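Local coordinates for protein nitrite oxidoreductase subunit A (Kuenenia stuttgartiensis, PDB 7B04) that belongs to the molybdopterin oxidoreductase family, resembles the NarG subunit, and binds molybdenum, two MD1 groups and an iron/sulfur cluster, at residues Arg213-Gly227 with Thr640-Val654. Sequence-based numbering, arbitrary orientation.
With MD1 (phosphoric acid 4-(2-amino-4-oxo-3,4,5,6,-tetrahydro-pteridin-6-yl)-2-hydroxy-3,4-dimercapto-but-3-en-yl ester guanylate ester), chain C.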
loop_
_atom_site.group_PDB
_atom_site.type_symbol
_atom_site.label_atom_id
_atom_site.label_comp_id
_atom_site.label_asym_id
_atom_site.label_seq_id
_atom_site.Cartn_x
_atom_site.Cartn_y
_atom_site.Cartn_z
ATOM N N ARG B 213 6.567 -40.286 -14.937
ATOM C CA ARG B 213 5.448 -39.390 -15.215
ATOM C C ARG B 213 5.609 -38.737 -16.576
ATOM O O ARG B 213 4.616 -38.398 -17.233
ATOM C CB ARG B 213 5.330 -38.331 -14.117
ATOM C CG ARG B 213 3.991 -37.602 -14.099
ATOM C CD ARG B 213 2.907 -38.493 -13.518
ATOM N NE ARG B 213 1.555 -38.052 -13.850
ATOM C CZ ARG B 213 0.867 -37.155 -13.150
ATOM N NH1 ARG B 213 -0.362 -36.824 -13.521
ATOM N NH2 ARG B 213 1.406 -36.585 -12.084
ATOM N N MET B 214 6.858 -38.562 -17.016
ATOM C CA MET B 214 7.132 -37.972 -18.323
ATOM C C MET B 214 6.546 -38.821 -19.444
ATOM O O MET B 214 6.217 -38.300 -20.516
ATOM C CB MET B 214 8.642 -37.808 -18.489
ATOM C CG MET B 214 9.236 -36.738 -17.594
ATOM S SD MET B 214 11.004 -36.620 -17.894
ATOM C CE MET B 214 11.061 -36.711 -19.680
ATOM N N GLN B 215 6.434 -40.128 -19.218
ATOM C CA GLN B 215 5.872 -41.062 -20.193
ATOM C C GLN B 215 6.612 -40.995 -21.516
ATOM O O GLN B 215 6.029 -41.149 -22.591
ATOM C CB GLN B 215 4.386 -40.800 -20.426
ATOM C CG GLN B 215 3.469 -41.753 -19.706
ATOM C CD GLN B 215 2.019 -41.354 -19.797
ATOM O OE1 GLN B 215 1.616 -40.295 -19.315
ATOM N NE2 GLN B 215 1.218 -42.201 -20.434
ATOM N N GLY B 216 7.908 -40.772 -21.453
ATOM C CA GLY B 216 8.648 -40.692 -22.675
ATOM C C GLY B 216 8.593 -39.344 -23.355
ATOM O O GLY B 216 9.252 -39.172 -24.386
ATOM N N ALA B 217 7.700 -38.443 -22.933
ATOM C CA ALA B 217 7.652 -37.107 -23.521
ATOM C C ALA B 217 8.781 -36.248 -22.982
ATOM O O ALA B 217 8.898 -36.071 -21.764
ATOM C CB ALA B 217 6.330 -36.405 -23.236
ATOM N N GLY B 218 9.541 -35.637 -23.889
ATOM C CA GLY B 218 10.563 -34.701 -23.460
ATOM C C GLY B 218 9.938 -33.378 -23.091
ATOM O O GLY B 218 10.414 -32.671 -22.203
ATOM N N THR B 219 8.862 -33.031 -23.781
ATOM C CA THR B 219 8.149 -31.789 -23.536
ATOM C C THR B 219 7.571 -31.701 -22.135
ATOM O O THR B 219 7.235 -30.596 -21.687
ATOM C CB THR B 219 7.039 -31.641 -24.559
ATOM O OG1 THR B 219 6.217 -32.820 -24.537
ATOM C CG2 THR B 219 7.630 -31.501 -25.952
ATOM N N ARG B 220 7.466 -32.819 -21.420
ATOM C CA ARG B 220 6.970 -32.732 -20.048
ATOM C C ARG B 220 8.005 -32.152 -19.096
ATOM O O ARG B 220 7.689 -31.915 -17.922
ATOM C CB ARG B 220 6.476 -34.093 -19.564
ATOM C CG ARG B 220 5.061 -34.361 -20.074
ATOM C CD ARG B 220 4.177 -35.116 -19.101
ATOM N NE ARG B 220 2.849 -35.327 -19.677
ATOM C CZ ARG B 220 2.096 -36.406 -19.481
ATOM N NH1 ARG B 220 0.905 -36.489 -20.058
ATOM N NH2 ARG B 220 2.523 -37.403 -18.715
ATOM N N THR B 221 9.230 -31.947 -19.570
ATOM C CA THR B 221 10.238 -31.189 -18.850
ATOM C C THR B 221 10.093 -29.690 -19.071
ATOM O O THR B 221 10.776 -28.911 -18.398
ATOM C CB THR B 221 11.645 -31.636 -19.262
ATOM O OG1 THR B 221 11.763 -31.607 -20.688
ATOM C CG2 THR B 221 11.913 -33.056 -18.780
ATOM N N PHE B 222 9.235 -29.271 -20.002
ATOM C CA PHE B 222 8.928 -27.861 -20.192
ATOM C C PHE B 222 7.833 -27.459 -19.219
ATOM O O PHE B 222 6.771 -28.091 -19.167
ATOM C CB PHE B 222 8.472 -27.561 -21.622
ATOM C CG PHE B 222 8.201 -26.095 -21.885
ATOM C CD1 PHE B 222 9.175 -25.291 -22.451
ATOM C CD2 PHE B 222 6.977 -25.523 -21.564
ATOM C CE1 PHE B 222 8.935 -23.950 -22.699
ATOM C CE2 PHE B 222 6.733 -24.183 -21.810
ATOM C CZ PHE B 222 7.713 -23.398 -22.378
ATOM N N LYS B 223 8.086 -26.406 -18.458
ATOM C CA LYS B 223 7.130 -25.916 -17.479
ATOM C C LYS B 223 6.703 -24.517 -17.898
ATOM O O LYS B 223 7.501 -23.573 -17.856
ATOM C CB LYS B 223 7.745 -25.931 -16.085
ATOM C CG LYS B 223 7.645 -27.282 -15.385
ATOM C CD LYS B 223 8.462 -28.386 -16.011
ATOM C CE LYS B 223 8.139 -29.712 -15.344
ATOM N NZ LYS B 223 8.405 -29.690 -13.871
ATOM N N GLY B 224 5.447 -24.390 -18.301
ATOM C CA GLY B 224 4.918 -23.117 -18.733
ATOM C C GLY B 224 3.868 -22.597 -17.780
ATOM O O GLY B 224 2.808 -23.204 -17.596
ATOM N N ARG B 225 4.161 -21.475 -17.142
ATOM C CA ARG B 225 3.275 -20.892 -16.151
ATOM C C ARG B 225 2.681 -19.599 -16.678
ATOM O O ARG B 225 3.423 -18.662 -16.985
ATOM C CB ARG B 225 4.030 -20.612 -14.856
ATOM C CG ARG B 225 3.237 -19.757 -13.884
ATOM C CD ARG B 225 3.565 -20.096 -12.437
ATOM N NE ARG B 225 2.683 -19.366 -11.537
ATOM C CZ ARG B 225 3.056 -18.809 -10.393
ATOM N NH1 ARG B 225 4.309 -18.886 -9.982
ATOM N NH2 ARG B 225 2.162 -18.164 -9.659
ATOM N N GLY B 226 1.360 -19.546 -16.793
ATOM C CA GLY B 226 0.723 -18.260 -16.968
ATOM C C GLY B 226 0.472 -17.715 -15.583
ATOM O O GLY B 226 -0.342 -18.285 -14.850
ATOM N N GLY B 227 1.097 -16.602 -15.223
ATOM C CA GLY B 227 1.023 -16.297 -13.819
ATOM C C GLY B 227 -0.255 -15.542 -13.528
ATOM O O GLY B 227 -0.461 -14.421 -14.009
ATOM N N THR B 640 -1.628 -38.828 -8.736
ATOM C CA THR B 640 -2.271 -37.704 -9.407
ATOM C C THR B 640 -1.459 -36.426 -9.243
ATOM O O THR B 640 -1.510 -35.544 -10.108
ATOM C CB THR B 640 -3.686 -37.503 -8.867
ATOM O OG1 THR B 640 -4.274 -38.777 -8.576
ATOM C CG2 THR B 640 -4.552 -36.772 -9.882
ATOM N N HIS B 641 -0.700 -36.313 -8.155
ATOM C CA HIS B 641 0.087 -35.126 -7.851
ATOM C C HIS B 641 1.526 -35.216 -8.356
ATOM O O HIS B 641 2.325 -34.324 -8.057
ATOM C CB HIS B 641 0.129 -34.892 -6.335
ATOM C CG HIS B 641 -1.214 -34.749 -5.686
ATOM N ND1 HIS B 641 -1.688 -33.542 -5.218
ATOM C CD2 HIS B 641 -2.175 -35.662 -5.410
ATOM C CE1 HIS B 641 -2.886 -33.716 -4.688
ATOM N NE2 HIS B 641 -3.206 -34.994 -4.794
ATOM N N MET B 642 1.873 -36.254 -9.111
ATOM C CA MET B 642 3.284 -36.526 -9.378
ATOM C C MET B 642 3.859 -35.488 -10.337
ATOM O O MET B 642 3.294 -35.261 -11.414
ATOM C CB MET B 642 3.465 -37.931 -9.946
ATOM C CG MET B 642 4.910 -38.405 -9.969
ATOM S SD MET B 642 5.671 -38.402 -8.332
ATOM C CE MET B 642 4.811 -39.760 -7.543
ATOM N N PRO B 643 4.975 -34.843 -9.987
ATOM C CA PRO B 643 5.608 -33.885 -10.903
ATOM C C PRO B 643 6.598 -34.531 -11.858
ATOM O O PRO B 643 6.813 -35.747 -11.823
ATOM C CB PRO B 643 6.315 -32.922 -9.945
ATOM C CG PRO B 643 6.716 -33.808 -8.808
ATOM C CD PRO B 643 5.603 -34.823 -8.655
ATOM N N SER B 644 7.207 -33.718 -12.709
ATOM C CA SER B 644 8.223 -34.132 -13.661
ATOM C C SER B 644 9.402 -33.178 -13.562
ATOM O O SER B 644 9.260 -32.055 -13.069
ATOM C CB SER B 644 7.668 -34.148 -15.095
ATOM O OG SER B 644 7.351 -32.841 -15.541
ATOM N N PRO B 645 10.589 -33.603 -14.002
ATOM C CA PRO B 645 11.757 -32.713 -13.943
ATOM C C PRO B 645 11.545 -31.435 -14.742
ATOM O O PRO B 645 10.930 -31.442 -15.809
ATOM C CB PRO B 645 12.881 -33.567 -14.543
ATOM C CG PRO B 645 12.447 -34.971 -14.315
ATOM C CD PRO B 645 10.953 -34.957 -14.457
ATOM N N THR B 646 12.056 -30.326 -14.207
ATOM C CA THR B 646 12.004 -29.035 -14.884
ATOM C C THR B 646 13.342 -28.790 -15.565
ATOM O O THR B 646 14.382 -28.734 -14.900
ATOM C CB THR B 646 11.695 -27.891 -13.917
ATOM O OG1 THR B 646 10.509 -28.190 -13.170
ATOM C CG2 THR B 646 11.507 -26.583 -14.674
ATOM N N LYS B 647 13.309 -28.657 -16.883
ATOM C CA LYS B 647 14.487 -28.369 -17.685
ATOM C C LYS B 647 14.346 -27.096 -18.498
ATOM O O LYS B 647 15.354 -26.450 -18.794
ATOM C CB LYS B 647 14.798 -29.545 -18.623
ATOM C CG LYS B 647 15.276 -30.783 -17.887
ATOM C CD LYS B 647 16.620 -30.524 -17.230
ATOM C CE LYS B 647 17.164 -31.772 -16.566
ATOM N NZ LYS B 647 18.489 -31.522 -15.934
ATOM N N VAL B 648 13.124 -26.726 -18.872
ATOM C CA VAL B 648 12.829 -25.447 -19.503
ATOM C C VAL B 648 11.673 -24.816 -18.742
ATOM O O VAL B 648 10.764 -25.518 -18.286
ATOM C CB VAL B 648 12.477 -25.597 -20.999
ATOM C CG1 VAL B 648 12.353 -24.231 -21.654
ATOM C CG2 VAL B 648 13.515 -26.431 -21.716
ATOM N N LEU B 649 11.714 -23.493 -18.595
ATOM C CA LEU B 649 10.741 -22.781 -17.781
ATOM C C LEU B 649 10.488 -21.421 -18.406
ATOM O O LEU B 649 11.428 -20.733 -18.810
ATOM C CB LEU B 649 11.236 -22.623 -16.340
ATOM C CG LEU B 649 10.392 -21.762 -15.402
ATOM C CD1 LEU B 649 8.977 -22.307 -15.316
ATOM C CD2 LEU B 649 11.029 -21.693 -14.021
ATOM N N TRP B 650 9.212 -21.044 -18.494
ATOM C CA TRP B 650 8.850 -19.725 -18.993
ATOM C C TRP B 650 7.570 -19.256 -18.314
ATOM O O TRP B 650 6.592 -20.010 -18.254
ATOM C CB TRP B 650 8.686 -19.781 -20.514
ATOM C CG TRP B 650 8.300 -18.509 -21.174
ATOM C CD1 TRP B 650 8.605 -17.242 -20.772
ATOM C CD2 TRP B 650 7.568 -18.379 -22.393
ATOM N NE1 TRP B 650 8.089 -16.330 -21.660
ATOM C CE2 TRP B 650 7.447 -17.005 -22.664
ATOM C CE3 TRP B 650 6.991 -19.295 -23.276
ATOM C CZ2 TRP B 650 6.775 -16.523 -23.782
ATOM C CZ3 TRP B 650 6.323 -18.816 -24.385
ATOM C CH2 TRP B 650 6.221 -17.441 -24.629
ATOM N N PHE B 651 7.584 -18.019 -17.802
ATOM C CA PHE B 651 6.481 -17.518 -16.988
ATOM C C PHE B 651 6.230 -16.030 -17.214
ATOM O O PHE B 651 7.179 -15.246 -17.307
ATOM C CB PHE B 651 6.754 -17.788 -15.500
ATOM C CG PHE B 651 8.116 -17.341 -15.035
ATOM C CD1 PHE B 651 9.222 -18.154 -15.211
ATOM C CD2 PHE B 651 8.281 -16.121 -14.399
ATOM C CE1 PHE B 651 10.476 -17.749 -14.789
ATOM C CE2 PHE B 651 9.530 -15.713 -13.969
ATOM C CZ PHE B 651 10.630 -16.528 -14.164
ATOM N N THR B 652 4.938 -15.662 -17.305
ATOM C CA THR B 652 4.461 -14.296 -17.538
ATOM C C THR B 652 3.705 -13.810 -16.306
ATOM O O THR B 652 3.127 -14.612 -15.562
ATOM C CB THR B 652 3.487 -14.180 -18.750
ATOM O OG1 THR B 652 2.277 -14.924 -18.491
ATOM C CG2 THR B 652 4.120 -14.738 -20.004
ATOM N N ASN B 653 3.625 -12.511 -16.114
ATOM C CA ASN B 653 2.852 -11.922 -14.996
ATOM C C ASN B 653 3.245 -12.529 -13.657
ATOM O O ASN B 653 2.429 -12.507 -12.779
ATOM C CB ASN B 653 1.364 -12.086 -15.202
ATOM C CG ASN B 653 0.515 -10.939 -14.724
ATOM O OD1 ASN B 653 -0.589 -11.146 -14.267
ATOM N ND2 ASN B 653 0.971 -9.727 -14.861
ATOM N N VAL B 654 4.459 -13.031 -13.505
ATOM C CA VAL B 654 4.877 -13.516 -12.165
ATOM C C VAL B 654 6.354 -13.203 -11.979
ATOM O O VAL B 654 7.036 -13.186 -12.959
ATOM C CB VAL B 654 4.583 -15.011 -11.989
ATOM C CG1 VAL B 654 3.372 -15.227 -11.129
ATOM C CG2 VAL B 654 4.376 -15.711 -13.299
HETATM P PB MD1 C . 3.511 -12.977 -7.906
HETATM O O3B MD1 C . 3.566 -11.384 -7.497
HETATM O O1B MD1 C . 4.898 -13.402 -8.318
HETATM O O2B MD1 C . 2.570 -13.153 -9.073
HETATM O O3A MD1 C . 2.989 -13.936 -6.665
HETATM C C10 MD1 C . 2.249 -13.425 -5.594
HETATM C C11 MD1 C . 2.683 -14.144 -4.283
HETATM O O11 MD1 C . 3.767 -13.235 -3.521
HETATM C C12 MD1 C . 1.628 -14.436 -3.521
HETATM S S12 MD1 C . -0.011 -13.838 -4.028
HETATM C C13 MD1 C . 1.650 -15.272 -2.207
HETATM S S13 MD1 C . 0.016 -15.459 -1.434
HETATM C C14 MD1 C . 2.770 -15.894 -1.517
HETATM N N15 MD1 C . 2.984 -15.015 -0.196
HETATM C C16 MD1 C . 4.213 -15.187 0.475
HETATM C C15 MD1 C . 4.370 -14.620 1.841
HETATM O O14 MD1 C . 3.463 -14.048 2.346
HETATM N N17 MD1 C . 5.657 -14.773 2.569
HETATM C C17 MD1 C . 6.838 -15.513 1.905
HETATM N N16 MD1 C . 8.092 -15.665 2.619
HETATM N N18 MD1 C . 6.692 -16.095 0.521
HETATM C C20 MD1 C . 5.454 -15.962 -0.201
HETATM N N8 MD1 C . 5.374 -16.515 -1.489
HETATM C C7 MD1 C . 4.013 -16.256 -2.286
HETATM P PA MD1 C . 3.879 -10.180 -8.582
HETATM O O1A MD1 C . 3.240 -8.889 -8.134
HETATM O O2A MD1 C . 5.368 -10.009 -8.648
HETATM O "O5'" MD1 C . 3.402 -10.531 -10.117
HETATM C "C5'" MD1 C . 3.428 -9.465 -11.026
HETATM C "C4'" MD1 C . 4.740 -9.499 -11.884
HETATM O "O4'" MD1 C . 4.377 -9.383 -13.392
HETATM C "C1'" MD1 C . 4.700 -7.908 -13.781
HETATM N N9 MD1 C . 3.564 -7.285 -14.514
HETATM C C4 MD1 C . 3.257 -7.738 -15.718
HETATM N N3 MD1 C . 3.856 -8.822 -16.538
HETATM C C2 MD1 C . 3.305 -9.114 -17.855
HETATM N N2 MD1 C . 3.892 -10.170 -18.647
HETATM N N1 MD1 C . 2.186 -8.368 -18.370
HETATM C C6 MD1 C . 1.615 -7.328 -17.575
HETATM O O6 MD1 C . 0.695 -6.710 -17.994
HETATM C C5 MD1 C . 2.199 -7.022 -16.189
HETATM N N7 MD1 C . 1.873 -6.131 -15.258
HETATM C C8 MD1 C . 2.715 -6.285 -14.212
HETATM C "C2'" MD1 C . 4.931 -7.301 -12.686
HETATM O "O2'" MD1 C . 5.961 -6.287 -12.880
HETATM C "C3'" MD1 C . 5.464 -8.473 -11.643
HETATM O "O3'" MD1 C . 6.868 -8.756 -11.918
#
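Strands 222-226 and 648-652 run parallel, their axes 4.7 Å apart and their N-to-C directions within 7° of each other, with Phe-222 beside Val-648 and Arg-225 beside Phe-651. Backbone bonds alternate along the pair: Lys-223 N donates to Val-648 O (2.8 Å), Lys-223 O accepts from Trp-650 N, and Arg-225 N donates to Trp-650 O (3.0 Å). Ahead of them Thr-221 O is gripped twice, by Lys-647 N on a lone pair and by Val-648 N from above the carbonyl plane.

Lys-223 ties its strand to the loop leading into the other. Bends at chi2 (67°) and chi4 (-59°) carry its chain across Thr-646 and bring NZ to Ser-644 O (2.6 Å) and Thr-646 OG1 (2.7 Å); a salt bridge to Glu-612 should offset the buried charge. Ser-644 OG in turn donates to Arg-220 O at 2.6 Å. On the sheet face shared by Phe-222 and Trp-650, the Phe-222 ring brings CD1 to within 3.4 Å of Val-648 CG1, while Gly-224 follows on the same face with no side chain of its own, next to the Phe-222 ring. Farther along, Val-654 CG1 lies 3.5 Å from Arg-225 NH2, over one guanidinium face; Arg-225 NE bonds to Asn-269.

Asn-653 and Val-654, just past the strand end, belong to the pocket of one MD1, so the chain leaving strand 648-652 leads into the MD1 pocket. Within the mixed sheet, 648-652 lies between 222-226 and 676-681, and 265-266 flanks 222-226 on its other side; helices 174-191 and 238-254 pack on the Phe-222 face.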